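Local atomic coordinates of putative aminomethyltransferase (Leptospirillum rubarum, PDB entry 3TTG), a protein that probably binds folate, as a putative aminomethyltransferase related to the T-protein of glycine cleavage, its own substrate and reaction being unsettled. Residues 60-65 with 114-119; 153-156 with 162-165; 240-245 with 267-272. One frame throughout, in Å; residues are numbered along the deposited sequence.

The three contacts follow one another in series along the chain. Contacts 1 and 3 are apolar between loop and helix, while contact 2 pairs a leucine-phenylalanine contact with a carbonyl set over an arginine. Contacts 1 and 2, centres about 29 Å apart, belong to the folate-binding family region but to different sheets: contact 1 lies beside the five-stranded antiparallel sheet, contact 2 at an edge strand of the mixed sheet. Contact 3, on helix 263-271 just before the C-terminal sheet, is about 19 Å from contact 1 and about 36 Å from contact 2 between centres; K257, between its segments in sequence, binds the loop of contact 1. The contacts thus tie loops into separate parts of the fold rather than forming one site.

Contact 1 (60-65 with 114-119)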
ATOM      1  N   GLN A  60       5.842  16.410  11.275  1.00 26.49           N
ATOM      2  CA  GLN A  60       5.542  15.617  12.483  1.00 26.66           C
ATOM      3  C   GLN A  60       4.162  15.935  13.067  1.00 31.42           C
ATOM      4  O   GLN A  60       3.530  15.051  13.652  1.00 30.14           O
ATOM      5  CB  GLN A  60       6.618  15.914  13.549  1.00 29.88           C
ATOM      6  CG  GLN A  60       6.537  15.121  14.840  1.00 32.85           C
ATOM      7  CD  GLN A  60       7.041  13.696  14.689  1.00 44.90           C
ATOM      8  OE1 GLN A  60       6.972  13.060  13.631  1.00 35.02           O
ATOM      9  NE2 GLN A  60       7.488  13.133  15.790  1.00 45.72           N
ATOM     10  N   GLY A  61       3.696  17.183  12.910  1.00 28.64           N
ATOM     11  CA  GLY A  61       2.402  17.598  13.424  1.00 26.47           C
ATOM     12  C   GLY A  61       1.247  17.200  12.517  1.00 30.05           C
ATOM     13  O   GLY A  61       0.085  17.284  12.916  1.00 29.02           O
ATOM     14  N   ILE A  62       1.524  16.666  11.340  1.00 25.81           N
ATOM     15  CA  ILE A  62       0.405  16.294  10.448  1.00 28.50           C
ATOM     16  C   ILE A  62       0.399  14.815  10.031  1.00 30.34           C
ATOM     17  O   ILE A  62      -0.666  14.314   9.704  1.00 31.20           O
ATOM     18  CB  ILE A  62       0.304  17.206   9.225  1.00 34.50           C
ATOM     19  CG1 ILE A  62       1.496  17.151   8.395  1.00 37.36           C
ATOM     20  CG2 ILE A  62       0.028  18.671   9.649  1.00 40.20           C
ATOM     21  CD1 ILE A  62       1.489  18.161   7.206  1.00 49.57           C
ATOM     22  N   ALA A  63       1.553  14.151  10.032  1.00 30.27           N
ATOM     23  CA  ALA A  63       1.714  12.731   9.758  1.00 28.54           C
ATOM     24  C   ALA A  63       1.391  11.953  11.044  1.00 29.69           C
ATOM     25  O   ALA A  63       1.746  12.394  12.149  1.00 29.20           O
ATOM     26  CB  ALA A  63       3.152  12.436   9.325  1.00 27.65           C
ATOM     27  N   SER A  64       0.826  10.766  10.894  1.00 24.76           N
ATOM     28  CA  SER A  64       0.561   9.898  12.053  1.00 25.31           C
ATOM     29  C   SER A  64       1.817   9.126  12.511  1.00 27.17           C
ATOM     30  O   SER A  64       1.871   8.619  13.628  1.00 27.37           O
ATOM     31  CB  SER A  64      -0.563   8.918  11.766  1.00 27.71           C
ATOM     32  OG  SER A  64      -0.232   8.058  10.701  1.00 27.96           O
ATOM     33  N   GLN A  65       2.829   9.035  11.627  1.00 26.37           N
ATOM     34  CA  GLN A  65       4.064   8.349  11.896  1.00 25.46           C
ATOM     35  C   GLN A  65       5.078   9.286  12.556  1.00 29.36           C
ATOM     36  O   GLN A  65       5.026  10.495  12.385  1.00 28.10           O
ATOM     37  CB  GLN A  65       4.632   7.792  10.571  1.00 27.52           C
ATOM     38  CG  GLN A  65       5.895   6.891  10.716  1.00 25.28           C
ATOM     39  CD  GLN A  65       5.683   5.726  11.632  1.00 31.14           C
ATOM     40  OE1 GLN A  65       5.948   5.787  12.839  1.00 28.39           O
ATOM     41  NE2 GLN A  65       5.161   4.649  11.103  1.00 30.86           N
ATOM     42  N   ASN A 114      -2.099  20.343  -1.418  1.00 31.22           N
ATOM     43  CA  ASN A 114      -3.063  21.241  -0.776  1.00 31.93           C
ATOM     44  C   ASN A 114      -3.273  20.891   0.703  1.00 31.97           C
ATOM     45  O   ASN A 114      -3.472  21.777   1.534  1.00 29.57           O
ATOM     46  CB  ASN A 114      -4.427  21.229  -1.523  1.00 32.88           C
ATOM     47  CG  ASN A 114      -4.393  21.931  -2.880  1.00 58.42           C
ATOM     48  OD1 ASN A 114      -3.515  22.750  -3.168  1.00 46.02           O
ATOM     49  ND2 ASN A 114      -5.358  21.644  -3.742  1.00 52.57           N
ATOM     50  N   HIS A 115      -3.316  19.633   1.010  1.00 30.48           N
ATOM     51  CA  HIS A 115      -3.427  19.165   2.416  1.00 29.79           C
ATOM     52  C   HIS A 115      -2.225  19.584   3.233  1.00 33.39           C
ATOM     53  O   HIS A 115      -2.394  20.217   4.265  1.00 32.12           O
ATOM     54  CB  HIS A 115      -3.590  17.672   2.494  1.00 28.87           C
ATOM     55  CG  HIS A 115      -3.726  17.148   3.905  1.00 29.72           C
ATOM     56  ND1 HIS A 115      -4.898  17.285   4.610  1.00 31.74           N
ATOM     57  CD2 HIS A 115      -2.812  16.529   4.698  1.00 30.99           C
ATOM     58  CE1 HIS A 115      -4.662  16.775   5.816  1.00 31.47           C
ATOM     59  NE2 HIS A 115      -3.416  16.319   5.917  1.00 30.60           N
ATOM     60  N   LEU A 116      -1.025  19.407   2.716  1.00 30.64           N
ATOM     61  CA  LEU A 116       0.155  19.925   3.446  1.00 29.82           C
ATOM     62  C   LEU A 116       0.108  21.451   3.623  1.00 33.36           C
ATOM     63  O   LEU A 116       0.441  21.961   4.697  1.00 33.81           O
ATOM     64  CB  LEU A 116       1.427  19.571   2.685  1.00 30.52           C
ATOM     65  CG  LEU A 116       1.769  18.072   2.495  1.00 34.04           C
ATOM     66  CD1 LEU A 116       3.137  17.928   1.836  1.00 34.13           C
ATOM     67  CD2 LEU A 116       1.815  17.348   3.749  1.00 38.06           C
ATOM     68  N   LYS A 117      -0.305  22.205   2.563  1.00 31.79           N
ATOM     69  CA  LYS A 117      -0.309  23.668   2.611  1.00 32.85           C
ATOM     70  C   LYS A 117      -1.351  24.177   3.562  1.00 34.33           C
ATOM     71  O   LYS A 117      -1.132  25.202   4.162  1.00 33.47           O
ATOM     72  CB  LYS A 117      -0.505  24.287   1.212  1.00 35.10           C
ATOM     73  CG  LYS A 117       0.726  24.096   0.373  1.00 37.87           C
ATOM     74  CD  LYS A 117       0.576  24.691  -0.968  1.00 46.12           C
ATOM     75  CE  LYS A 117       1.879  24.575  -1.731  1.00 44.99           C
ATOM     76  NZ  LYS A 117       1.781  25.131  -3.118  1.00 54.88           N
ATOM     77  N   LYS A 118      -2.421  23.439   3.784  1.00 34.45           N
ATOM     78  CA  LYS A 118      -3.437  23.758   4.804  1.00 36.98           C
ATOM     79  C   LYS A 118      -2.797  23.965   6.198  1.00 38.17           C
ATOM     80  O   LYS A 118      -3.285  24.772   6.989  1.00 36.20           O
ATOM     81  CB  LYS A 118      -4.430  22.578   4.876  1.00 39.23           C
ATOM     82  CG  LYS A 118      -5.642  22.784   5.718  1.00 49.81           C
ATOM     83  CD  LYS A 118      -6.502  21.560   5.675  1.00 43.73           C
ATOM     84  CE  LYS A 118      -7.582  21.627   6.718  1.00 51.64           C
ATOM     85  NZ  LYS A 118      -8.542  20.506   6.584  1.00 60.79           N
ATOM     86  N   TYR A 119      -1.718  23.196   6.497  1.00 33.19           N
ATOM     87  CA  TYR A 119      -1.022  23.241   7.784  1.00 32.34           C
ATOM     88  C   TYR A 119       0.284  23.998   7.743  1.00 36.12           C
ATOM     89  O   TYR A 119       0.981  24.071   8.754  1.00 35.68           O
ATOM     90  CB  TYR A 119      -0.801  21.786   8.279  1.00 31.17           C
ATOM     91  CG  TYR A 119      -2.120  21.171   8.655  1.00 31.48           C
ATOM     92  CD1 TYR A 119      -2.622  21.297   9.948  1.00 31.71           C
ATOM     93  CD2 TYR A 119      -2.795  20.322   7.776  1.00 32.06           C
ATOM     94  CE1 TYR A 119      -3.804  20.686  10.320  1.00 30.51           C
ATOM     95  CE2 TYR A 119      -4.001  19.715   8.142  1.00 31.99           C
ATOM     96  CZ  TYR A 119      -4.540  19.972   9.384  1.00 36.33           C
ATOM     97  OH  TYR A 119      -5.736  19.412   9.760  1.00 36.92           O
TER
HETATM   98  O   HOH W   1      -3.020  15.092   8.346  1.00 28.05           O
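I62 carries nearly all that the loop 60-65 contributes to this contact, and its two branches are shared between L116 of helix 109-118 and Y119 just beyond residue 118. The CG2 methyl lies over one face of the Y119 ring in a CH-pi contact, 3.9 Å from I62 CG2 to the ring centroid. It sits toward the CG end of that ring, since I62 CG2 is 3.4 Å from Y119 CG and 3.5 Å from Y119 CB. The longer branch, with CG1 set between the backbone N and carbonyl carbon (chi1 61°), runs out the other way, placing I62 CD1 3.6 Å from L116 CD2, where the two side chains cross at about a right angle. Beside this apolar contact a water bridges the segments: it donates to I62 O at 2.8 Å and lies in the plane of the H115 ring, 2.7 Å from H115 NE2. L116 also touches I128 of strand 127-130. K257 NZ is hydrogen-bonded to the carbonyl oxygens of Q60, A63 and Q65. One isoleucine, packed by CH-pi and apolar contact, thus joins the loop after helix 55-60 to helix 109-118, beside the antiparallel sheet of the folate-binding region.

Contact 2 (153-156 with 162-165); sequences FDNN and FRML
F153, the first residue to leave helical geometry after helix 145-152, turns its ring so that one face receives L165. The CD2 methyl of L165 stands over that face, 3.8 Å from the F153 ring centroid and 14° off the normal, displaced toward the rim at CG and CD1. L165 CD1 reaches further along the ring, 3.9 Å from F153 CZ. Both side chains go on to touch strand 187-193, F153 at L190 and L165 at I192, so the pair also packs on the mixed sheet. D154 forms a salt bridge with K166. N155 brings only its CB, which lies near the plane of the R163 guanidinium at its edge, 3.5 Å from R163 NH1. N156 then makes the polar meeting. Its carbonyl O sits over the centre of the guanidinium, 3.1 Å from R163 CZ; it approaches the flat face, so no N-H points at it and no hydrogen bond forms, although the attraction of charge probably helps. N156 OD1 is 3.8 Å from R163 NH1, with the amide and guanidinium planes 80° apart, again without a hydrogen bond. The R163 chain is bent at chi2 (-100°) and chi3, which brings the flat group face-on to the N156 carbonyl O, and R163 also makes a cation-pi contact with F157. This is a helix-loop-strand connection, packing the loop just after helix 145-152 against strand 161-164, an edge strand of the mixed sheet, and the residue after it.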
ATOM      1  N   PHE A 153      22.183  -1.748 -10.153  1.00 55.90           N
ATOM      2  CA  PHE A 153      22.853  -0.716  -9.359  1.00 56.64           C
ATOM      3  C   PHE A 153      23.897  -1.271  -8.407  1.00 68.61           C
ATOM      4  O   PHE A 153      23.905  -2.456  -8.095  1.00 68.04           O
ATOM      5  CB  PHE A 153      21.786   0.049  -8.537  1.00 55.70           C
ATOM      6  CG  PHE A 153      20.546   0.425  -9.318  1.00 54.66           C
ATOM      7  CD1 PHE A 153      20.600   1.380 -10.324  1.00 56.52           C
ATOM      8  CD2 PHE A 153      19.330  -0.186  -9.057  1.00 56.12           C
ATOM      9  CE1 PHE A 153      19.458   1.728 -11.045  1.00 56.18           C
ATOM     10  CE2 PHE A 153      18.188   0.149  -9.791  1.00 56.97           C
ATOM     11  CZ  PHE A 153      18.257   1.115 -10.773  1.00 54.61           C
ATOM     12  N   ASP A 154      24.735  -0.380  -7.893  1.00 73.01           N
ATOM     13  CA  ASP A 154      25.839  -0.729  -6.996  1.00 77.26           C
ATOM     14  C   ASP A 154      25.443  -0.551  -5.519  1.00 85.01           C
ATOM     15  O   ASP A 154      24.368  -0.033  -5.204  1.00 82.13           O
ATOM     16  CB  ASP A 154      27.087   0.140  -7.313  1.00 81.42           C
ATOM     17  CG  ASP A 154      27.370   0.384  -8.793  1.00 94.68           C
ATOM     18  OD1 ASP A 154      26.971  -0.466  -9.627  1.00 96.60           O
ATOM     19  OD2 ASP A 154      27.976   1.429  -9.117  1.00 99.41           O
ATOM     20  N   ASN A 155      26.354  -0.977  -4.626  1.00 86.44           N
ATOM     21  CA  ASN A 155      26.292  -0.930  -3.160  1.00 86.61           C
ATOM     22  C   ASN A 155      25.346  -2.050  -2.605  1.00 88.31           C
ATOM     23  O   ASN A 155      25.656  -3.221  -2.862  1.00 90.55           O
ATOM     24  CB  ASN A 155      25.969   0.482  -2.617  1.00 89.69           C
ATOM     25  CG  ASN A 155      27.073   1.484  -2.897  1.00126.73           C
ATOM     26  OD1 ASN A 155      28.105   1.508  -2.212  1.00127.46           O
ATOM     27  ND2 ASN A 155      26.911   2.315  -3.924  1.00118.59           N
ATOM     28  N   ASN A 156      24.263  -1.748  -1.828  1.00 78.14           N
ATOM     29  CA  ASN A 156      23.500  -2.829  -1.190  1.00 75.59           C
ATOM     30  C   ASN A 156      22.098  -2.395  -0.749  1.00 71.73           C
ATOM     31  O   ASN A 156      21.814  -1.196  -0.640  1.00 72.27           O
ATOM     32  CB  ASN A 156      24.271  -3.398   0.017  1.00 76.85           C
ATOM     33  CG  ASN A 156      24.724  -2.350   1.025  1.00108.77           C
ATOM     34  OD1 ASN A 156      25.154  -1.239   0.667  1.00104.11           O
ATOM     35  ND2 ASN A 156      24.670  -2.686   2.313  1.00 99.38           N
ATOM     36  N   PHE A 162      15.405   3.668   1.906  1.00 31.97           N
ATOM     37  CA  PHE A 162      15.228   4.795   0.977  1.00 32.73           C
ATOM     38  C   PHE A 162      16.590   5.208   0.515  1.00 40.45           C
ATOM     39  O   PHE A 162      17.392   5.666   1.344  1.00 41.37           O
ATOM     40  CB  PHE A 162      14.537   5.997   1.655  1.00 34.81           C
ATOM     41  CG  PHE A 162      14.289   7.132   0.690  1.00 35.65           C
ATOM     42  CD1 PHE A 162      13.510   6.943  -0.435  1.00 33.95           C
ATOM     43  CD2 PHE A 162      14.965   8.348   0.827  1.00 39.68           C
ATOM     44  CE1 PHE A 162      13.344   7.951  -1.360  1.00 36.85           C
ATOM     45  CE2 PHE A 162      14.772   9.367  -0.094  1.00 41.62           C
ATOM     46  CZ  PHE A 162      13.945   9.169  -1.167  1.00 39.32           C
ATOM     47  N   ARG A 163      16.874   5.041  -0.763  1.00 38.48           N
ATOM     48  CA  ARG A 163      18.211   5.337  -1.290  1.00 41.02           C
ATOM     49  C   ARG A 163      18.149   6.267  -2.487  1.00 46.84           C
ATOM     50  O   ARG A 163      17.255   6.104  -3.317  1.00 41.28           O
ATOM     51  CB  ARG A 163      18.899   4.039  -1.755  1.00 43.44           C
ATOM     52  CG  ARG A 163      18.631   2.729  -0.974  1.00 67.11           C
ATOM     53  CD  ARG A 163      19.728   2.336   0.003  1.00 81.03           C
ATOM     54  NE  ARG A 163      21.011   2.125  -0.682  1.00102.23           N
ATOM     55  CZ  ARG A 163      22.166   1.837  -0.084  1.00119.00           C
ATOM     56  NH1 ARG A 163      23.272   1.684  -0.803  1.00110.17           N
ATOM     57  NH2 ARG A 163      22.225   1.690   1.238  1.00103.02           N
HETATM   58  N   MSE A 164      19.134   7.187  -2.624  1.00 47.18           N
HETATM   59  CA  MSE A 164      19.257   7.979  -3.843  1.00 49.46           C
HETATM   60  C   MSE A 164      20.228   7.230  -4.735  1.00 49.66           C
HETATM   61  O   MSE A 164      21.197   6.671  -4.241  1.00 48.94           O
HETATM   62  CB  MSE A 164      19.717   9.408  -3.583  1.00 54.25           C
HETATM   63  CG  MSE A 164      19.521  10.312  -4.808  1.00 64.07           C
HETATM   64 SE   MSE A 164      20.003  12.149  -4.470  0.61 75.33          SE
HETATM   65  CE  MSE A 164      19.747  12.796  -6.275  1.00 73.34           C
ATOM     66  N   LEU A 165      19.879   7.061  -6.001  1.00 45.05           N
ATOM     67  CA  LEU A 165      20.720   6.369  -6.973  1.00 44.88           C
ATOM     68  C   LEU A 165      21.843   7.361  -7.420  1.00 49.47           C
ATOM     69  O   LEU A 165      21.629   8.580  -7.435  1.00 46.35           O
ATOM     70  CB  LEU A 165      19.879   5.865  -8.164  1.00 43.74           C
ATOM     71  CG  LEU A 165      18.839   4.827  -7.831  1.00 46.89           C
ATOM     72  CD1 LEU A 165      17.878   4.601  -8.984  1.00 45.56           C
ATOM     73  CD2 LEU A 165      19.497   3.529  -7.407  1.00 52.80           C
TER

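Contact 3 (240-245 with 267-272)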
ATOM      1  N   SER A 240     -13.546   6.768   5.022  1.00 30.37           N
ATOM      2  CA  SER A 240     -14.519   5.983   5.751  1.00 32.07           C
ATOM      3  C   SER A 240     -13.813   5.178   6.845  1.00 32.86           C
ATOM      4  O   SER A 240     -14.477   4.667   7.724  1.00 31.49           O
ATOM      5  CB  SER A 240     -15.245   5.020   4.812  1.00 36.27           C
ATOM      6  OG  SER A 240     -15.983   5.759   3.862  1.00 42.09           O
ATOM      7  N   PHE A 241     -12.479   4.985   6.760  1.00 30.39           N
ATOM      8  CA  PHE A 241     -11.816   4.057   7.695  1.00 28.36           C
ATOM      9  C   PHE A 241     -10.753   4.645   8.583  1.00 31.23           C
ATOM     10  O   PHE A 241     -10.187   5.683   8.288  1.00 31.32           O
ATOM     11  CB  PHE A 241     -11.195   2.924   6.892  1.00 28.07           C
ATOM     12  CG  PHE A 241     -12.232   2.242   6.017  1.00 30.57           C
ATOM     13  CD1 PHE A 241     -13.244   1.467   6.578  1.00 34.10           C
ATOM     14  CD2 PHE A 241     -12.255   2.455   4.648  1.00 33.40           C
ATOM     15  CE1 PHE A 241     -14.254   0.929   5.776  1.00 36.88           C
ATOM     16  CE2 PHE A 241     -13.202   1.811   3.835  1.00 35.83           C
ATOM     17  CZ  PHE A 241     -14.240   1.146   4.395  1.00 34.97           C
ATOM     18  N   PHE A 242     -10.462   3.914   9.670  1.00 30.19           N
ATOM     19  CA  PHE A 242      -9.395   4.244  10.625  1.00 29.55           C
ATOM     20  C   PHE A 242      -8.194   3.412  10.343  1.00 32.40           C
ATOM     21  O   PHE A 242      -8.361   2.270   9.915  1.00 30.19           O
ATOM     22  CB  PHE A 242      -9.809   3.961  12.045  1.00 31.87           C
ATOM     23  CG  PHE A 242     -10.997   4.753  12.553  1.00 33.79           C
ATOM     24  CD1 PHE A 242     -10.953   6.128  12.615  1.00 35.48           C
ATOM     25  CD2 PHE A 242     -12.102   4.113  13.079  1.00 38.36           C
ATOM     26  CE1 PHE A 242     -12.024   6.861  13.128  1.00 36.87           C
ATOM     27  CE2 PHE A 242     -13.176   4.847  13.586  1.00 41.96           C
ATOM     28  CZ  PHE A 242     -13.103   6.215  13.653  1.00 37.40           C
ATOM     29  N   PRO A 243      -6.975   3.887  10.657  1.00 31.41           N
ATOM     30  CA  PRO A 243      -5.761   3.036  10.459  1.00 29.24           C
ATOM     31  C   PRO A 243      -5.838   1.663  11.149  1.00 30.43           C
ATOM     32  O   PRO A 243      -5.452   0.647  10.551  1.00 30.95           O
ATOM     33  CB  PRO A 243      -4.657   3.897  11.100  1.00 30.25           C
ATOM     34  CG  PRO A 243      -5.106   5.261  10.938  1.00 34.13           C
ATOM     35  CD  PRO A 243      -6.599   5.218  11.195  1.00 31.14           C
ATOM     36  N   ALA A 244      -6.333   1.608  12.383  1.00 30.21           N
ATOM     37  CA  ALA A 244      -6.452   0.316  13.094  1.00 31.81           C
ATOM     38  C   ALA A 244      -7.491  -0.612  12.452  1.00 35.36           C
ATOM     39  O   ALA A 244      -7.271  -1.817  12.405  1.00 32.63           O
ATOM     40  CB  ALA A 244      -6.777   0.522  14.523  1.00 33.72           C
ATOM     41  N   GLU A 245      -8.580  -0.064  11.891  1.00 32.70           N
ATOM     42  CA  GLU A 245      -9.531  -0.903  11.141  1.00 33.64           C
ATOM     43  C   GLU A 245      -8.832  -1.555   9.953  1.00 34.20           C
ATOM     44  O   GLU A 245      -9.047  -2.720   9.667  1.00 34.24           O
ATOM     45  CB  GLU A 245     -10.704  -0.080  10.643  1.00 35.48           C
ATOM     46  CG  GLU A 245     -11.593   0.367  11.767  1.00 38.28           C
ATOM     47  CD  GLU A 245     -12.777   1.162  11.261  1.00 49.44           C
ATOM     48  OE1 GLU A 245     -12.634   1.947  10.289  1.00 34.18           O
ATOM     49  OE2 GLU A 245     -13.859   1.004  11.862  1.00 44.40           O
ATOM     50  N   THR A 267      -5.631   7.331  19.488  1.00 31.83           N
ATOM     51  CA  THR A 267      -5.151   6.786  20.749  1.00 31.62           C
ATOM     52  C   THR A 267      -6.285   6.260  21.576  1.00 34.95           C
ATOM     53  O   THR A 267      -6.162   5.173  22.162  1.00 36.90           O
ATOM     54  CB  THR A 267      -4.282   7.796  21.521  1.00 37.66           C
ATOM     55  OG1 THR A 267      -3.223   8.240  20.666  1.00 39.27           O
ATOM     56  CG2 THR A 267      -3.657   7.165  22.725  1.00 33.94           C
ATOM     57  N   ARG A 268      -7.373   6.994  21.649  1.00 33.34           N
ATOM     58  CA  ARG A 268      -8.568   6.539  22.365  1.00 34.10           C
ATOM     59  C   ARG A 268      -9.095   5.191  21.794  1.00 37.02           C
ATOM     60  O   ARG A 268      -9.413   4.300  22.578  1.00 35.61           O
ATOM     61  CB  ARG A 268      -9.658   7.621  22.308  1.00 37.83           C
ATOM     62  CG  ARG A 268     -10.900   7.249  23.077  1.00 43.17           C
ATOM     63  CD  ARG A 268     -11.828   8.404  23.361  1.00 52.12           C
ATOM     64  NE  ARG A 268     -11.736   9.466  22.358  1.00 57.50           N
ATOM     65  CZ  ARG A 268     -12.389   9.524  21.195  1.00 73.73           C
ATOM     66  NH1 ARG A 268     -13.225   8.552  20.840  1.00 62.27           N
ATOM     67  NH2 ARG A 268     -12.215  10.565  20.381  1.00 51.57           N
ATOM     68  N   LEU A 269      -9.231   5.072  20.471  1.00 35.58           N
ATOM     69  CA  LEU A 269      -9.664   3.828  19.814  1.00 37.66           C
ATOM     70  C   LEU A 269      -8.775   2.656  20.290  1.00 43.61           C
ATOM     71  O   LEU A 269      -9.272   1.625  20.718  1.00 43.73           O
ATOM     72  CB  LEU A 269      -9.612   3.943  18.281  1.00 38.17           C
ATOM     73  CG  LEU A 269      -9.932   2.636  17.520  1.00 46.18           C
ATOM     74  CD1 LEU A 269     -11.335   2.099  17.885  1.00 49.15           C
ATOM     75  CD2 LEU A 269      -9.766   2.806  16.020  1.00 49.45           C
ATOM     76  N   LYS A 270      -7.467   2.878  20.302  1.00 38.68           N
ATOM     77  CA  LYS A 270      -6.490   1.885  20.693  1.00 36.80           C
ATOM     78  C   LYS A 270      -6.614   1.444  22.157  1.00 44.67           C
ATOM     79  O   LYS A 270      -6.724   0.262  22.378  1.00 45.54           O
ATOM     80  CB  LYS A 270      -5.092   2.447  20.432  1.00 36.18           C
ATOM     81  CG  LYS A 270      -3.944   1.587  20.909  1.00 41.38           C
ATOM     82  CD  LYS A 270      -3.839   0.334  20.082  1.00 52.05           C
ATOM     83  CE  LYS A 270      -2.492  -0.257  20.326  1.00 50.09           C
ATOM     84  NZ  LYS A 270      -2.389  -1.607  19.764  1.00 49.90           N
ATOM     85  N   PHE A 271      -6.621   2.390  23.142  1.00 42.38           N
ATOM     86  CA  PHE A 271      -6.563   2.106  24.567  1.00 43.95           C
ATOM     87  C   PHE A 271      -7.922   1.948  25.270  1.00 51.84           C
ATOM     88  O   PHE A 271      -7.986   1.281  26.293  1.00 53.26           O
ATOM     89  CB  PHE A 271      -5.753   3.222  25.251  1.00 46.38           C
ATOM     90  CG  PHE A 271      -4.280   3.156  24.914  1.00 48.07           C
ATOM     91  CD1 PHE A 271      -3.414   2.395  25.669  1.00 54.31           C
ATOM     92  CD2 PHE A 271      -3.770   3.807  23.807  1.00 50.36           C
ATOM     93  CE1 PHE A 271      -2.068   2.327  25.343  1.00 54.56           C
ATOM     94  CE2 PHE A 271      -2.416   3.742  23.497  1.00 52.08           C
ATOM     95  CZ  PHE A 271      -1.587   2.971  24.239  1.00 50.52           C
ATOM     96  N   GLN A 272      -8.972   2.599  24.810  1.00 49.67           N
ATOM     97  CA  GLN A 272     -10.258   2.527  25.521  1.00 52.64           C
ATOM     98  C   GLN A 272     -11.380   2.037  24.638  1.00 58.53           C
ATOM     99  O   GLN A 272     -12.288   1.368  25.118  1.00 57.90           O
ATOM    100  CB  GLN A 272     -10.615   3.921  26.100  1.00 54.21           C
ATOM    101  CG  GLN A 272      -9.799   4.301  27.353  1.00 75.18           C
ATOM    102  CD  GLN A 272      -8.484   5.022  27.093  1.00 94.54           C
ATOM    103  OE1 GLN A 272      -8.338   5.791  26.128  1.00 88.87           O
ATOM    104  NE2 GLN A 272      -7.501   4.829  27.987  1.00 81.90           N
TER
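F242, whose ring meets L269 across this contact, gives its backbone N-H to E245 OE1 in a nearly straight bond, 3.0 Å from F242 N to E245 OE1 with an N-H...O angle of 159°. The oxygen is approached on its anti side, 32° out of the carboxylate plane, and the same OE1 lies in plane at the edge of the F241 ring. The second oxygen, OE2, forms a salt bridge with R277, so the buried carboxylate is held at both ends, an environment that would probably favour its charged form. By binding back three residues along the chain, E245 probably helps to fix the turn that presents F242 and A244 to helix 263-271. There the meeting is wholly apolar and falls to one methyl. L269 CD2 is 4.0 Å from F242 CD2 and, at the same separation, 4.0 Å from A244 CB, so it sits between the ring and the alanine methyl. L269 reaches this place because CG is anti to the backbone N (chi1 175°), extending the chain away from the helix. Its approach to the F242 ring is oblique, and F242 CB is also near, 4.1 Å from L269 CD2. The ring has a cation-pi partner in R86, while A244 also touches L275. F241 stacks on Y327 and E245 makes a backbone bond with L279, both in strands of the C-terminal sheet, so the loop joins two parts of the fold. Chemically, the polar bonds here lie within each segment or lead beyond the two, and none crosses between them; van der Waals contact sets how closely loop and helix approach here, with no directional bond between the segments.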